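PDB 3QPE: mandelate racemase/muconate lactonizing protein from Paenibacillus sp., which binds D-galacturonic acid directly on a magnesium ion and is probably an acid-sugar dehydratase of the enolase superfamily. Local coordinates for residues A[169-174]-A[204-209]. Sequence-based numbering, arbitrary orientation.
Sequences IKVGRG and IMIDAN. With MG (magnesium ion), chain E; DGU (D-galacturonic acid), chain G.
I169 pairs with I206 in parallel register and gives the largest share of the buried surface: its N donates to M205 O at 2.7 Å, nearly straight at 167°, and its O accepts from D207 N. With CG1 anti to the carbonyl carbon and the chain then extended, CD1 of I169 rests 3.8 Å from I204 CG2. V171 continues the ladder through its N to D207 O, 3.0 Å, although this donor stands 46° out of the carbonyl plane; its CG2 also packs 3.9 Å from A208 CB. Strands 167-170 and 204-207, with helix 180-198 between them in sequence and covering I169 and I206, form one beta-alpha-beta unit of the enolase-superfamily barrel, whose C-terminal strand ends carry the metal site. There D207 OD2 binds magnesium at 2.2 Å, alongside E233 and E263, and takes a salt bridge from K170 NZ at 3.0 Å, from above the carboxylate plane. The lysine chain bends at chi2 and again at chi4, bringing NZ within 3.1 Å of C5 of the galacturonic acid. A methionine replacing K170 would probably leave D207 without its salt-bridge partner and take this amine away from C5. N209 ND2 donates to the ligand's O5, itself a magnesium ligand.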
# COMPACT_ATOMS: atom_id res chain seq x y z
N ILE A 169 9.95 -12.13 -16.32
CA ILE A 169 9.55 -11.35 -17.47
C ILE A 169 8.59 -10.24 -17.07
O ILE A 169 7.57 -10.50 -16.43
CB ILE A 169 8.83 -12.27 -18.47
CG1 ILE A 169 9.65 -13.54 -18.71
CG2 ILE A 169 8.48 -11.53 -19.73
CD1 ILE A 169 9.02 -14.49 -19.72
N LYS A 170 8.89 -9.00 -17.43
CA LYS A 170 7.96 -7.91 -17.19
C LYS A 170 6.74 -8.05 -18.10
O LYS A 170 6.90 -8.22 -19.30
CB LYS A 170 8.64 -6.58 -17.45
CG LYS A 170 9.77 -6.28 -16.48
CD LYS A 170 9.22 -6.04 -15.06
CE LYS A 170 10.31 -5.52 -14.11
NZ LYS A 170 10.54 -6.48 -12.98
N VAL A 171 5.54 -8.01 -17.51
CA VAL A 171 4.30 -8.00 -18.28
C VAL A 171 3.49 -6.78 -17.84
O VAL A 171 3.96 -6.00 -17.01
CB VAL A 171 3.51 -9.29 -18.06
CG1 VAL A 171 4.33 -10.47 -18.51
CG2 VAL A 171 3.14 -9.45 -16.56
N GLY A 172 2.30 -6.61 -18.40
CA GLY A 172 1.52 -5.41 -18.14
C GLY A 172 1.65 -4.34 -19.21
O GLY A 172 1.29 -3.18 -18.98
N ARG A 173 2.15 -4.72 -20.38
CA ARG A 173 2.26 -3.76 -21.48
C ARG A 173 0.99 -2.92 -21.74
O ARG A 173 1.07 -1.73 -22.05
CB ARG A 173 2.73 -4.46 -22.76
CG ARG A 173 4.18 -4.88 -22.70
CD ARG A 173 4.52 -5.85 -23.84
NE ARG A 173 5.93 -6.21 -23.85
CZ ARG A 173 6.50 -7.04 -22.97
NH1 ARG A 173 7.80 -7.30 -23.05
NH2 ARG A 173 5.77 -7.59 -22.00
N GLY A 174 -0.18 -3.54 -21.61
CA GLY A 174 -1.44 -2.85 -21.88
C GLY A 174 -1.96 -1.95 -20.77
O GLY A 174 -3.00 -1.30 -20.90
N ILE A 204 9.85 -19.89 -15.08
CA ILE A 204 9.45 -18.61 -15.64
C ILE A 204 8.62 -17.82 -14.64
O ILE A 204 7.63 -18.32 -14.13
CB ILE A 204 8.58 -18.79 -16.91
CG1 ILE A 204 9.35 -19.59 -17.97
CG2 ILE A 204 8.13 -17.44 -17.44
CD1 ILE A 204 10.65 -18.94 -18.38
N MET A 205 9.01 -16.58 -14.38
CA MET A 205 8.21 -15.78 -13.48
C MET A 205 7.73 -14.55 -14.24
O MET A 205 8.42 -14.05 -15.12
CB MET A 205 9.04 -15.43 -12.23
CG MET A 205 9.52 -16.71 -11.52
SD MET A 205 11.10 -16.66 -10.67
CE MET A 205 12.22 -16.92 -12.05
N ILE A 206 6.53 -14.08 -13.93
CA ILE A 206 6.06 -12.87 -14.56
C ILE A 206 5.75 -11.79 -13.53
O ILE A 206 5.31 -12.10 -12.42
CB ILE A 206 4.85 -13.12 -15.49
CG1 ILE A 206 3.71 -13.78 -14.70
CG2 ILE A 206 5.27 -14.02 -16.64
CD1 ILE A 206 2.44 -14.04 -15.54
N ASP A 207 6.00 -10.54 -13.91
CA ASP A 207 5.90 -9.44 -12.96
C ASP A 207 5.16 -8.30 -13.62
O ASP A 207 5.65 -7.68 -14.57
CB ASP A 207 7.30 -9.02 -12.46
CG ASP A 207 7.27 -7.83 -11.52
OD1 ASP A 207 6.18 -7.27 -11.27
OD2 ASP A 207 8.37 -7.42 -11.06
N ALA A 208 3.96 -8.01 -13.11
CA ALA A 208 3.08 -7.06 -13.77
C ALA A 208 3.28 -5.63 -13.30
O ALA A 208 2.75 -4.70 -13.89
CB ALA A 208 1.61 -7.49 -13.59
N ASN A 209 4.06 -5.45 -12.25
CA ASN A 209 4.18 -4.13 -11.62
C ASN A 209 2.81 -3.47 -11.47
O ASN A 209 2.63 -2.28 -11.76
CB ASN A 209 5.17 -3.23 -12.36
CG ASN A 209 6.60 -3.70 -12.22
OD1 ASN A 209 7.15 -4.33 -13.12
ND2 ASN A 209 7.22 -3.42 -11.07
MG MG E . 8.69 -6.74 -8.98
O1 DGU G . 12.85 0.19 -9.18
O2 DGU G . 11.05 -0.08 -11.34
O5 DGU G . 9.57 -4.69 -9.79
O6B DGU G . 10.85 -7.10 -9.22
C1 DGU G . 12.41 -0.91 -9.52
C2 DGU G . 11.88 -1.19 -10.95
C3 DGU G . 11.06 -2.49 -11.04
C4 DGU G . 11.74 -3.72 -10.38
C5 DGU G . 10.86 -4.98 -10.34
C6 DGU G . 11.57 -6.16 -9.64
O3 DGU G . 10.82 -2.80 -12.42
O4 DGU G . 12.07 -3.40 -9.03
O6A DGU G . 12.81 -6.09 -9.56
O HOH W 1 6.08 -4.72 -15.71
O HOH W 2 6.71 -5.80 -9.04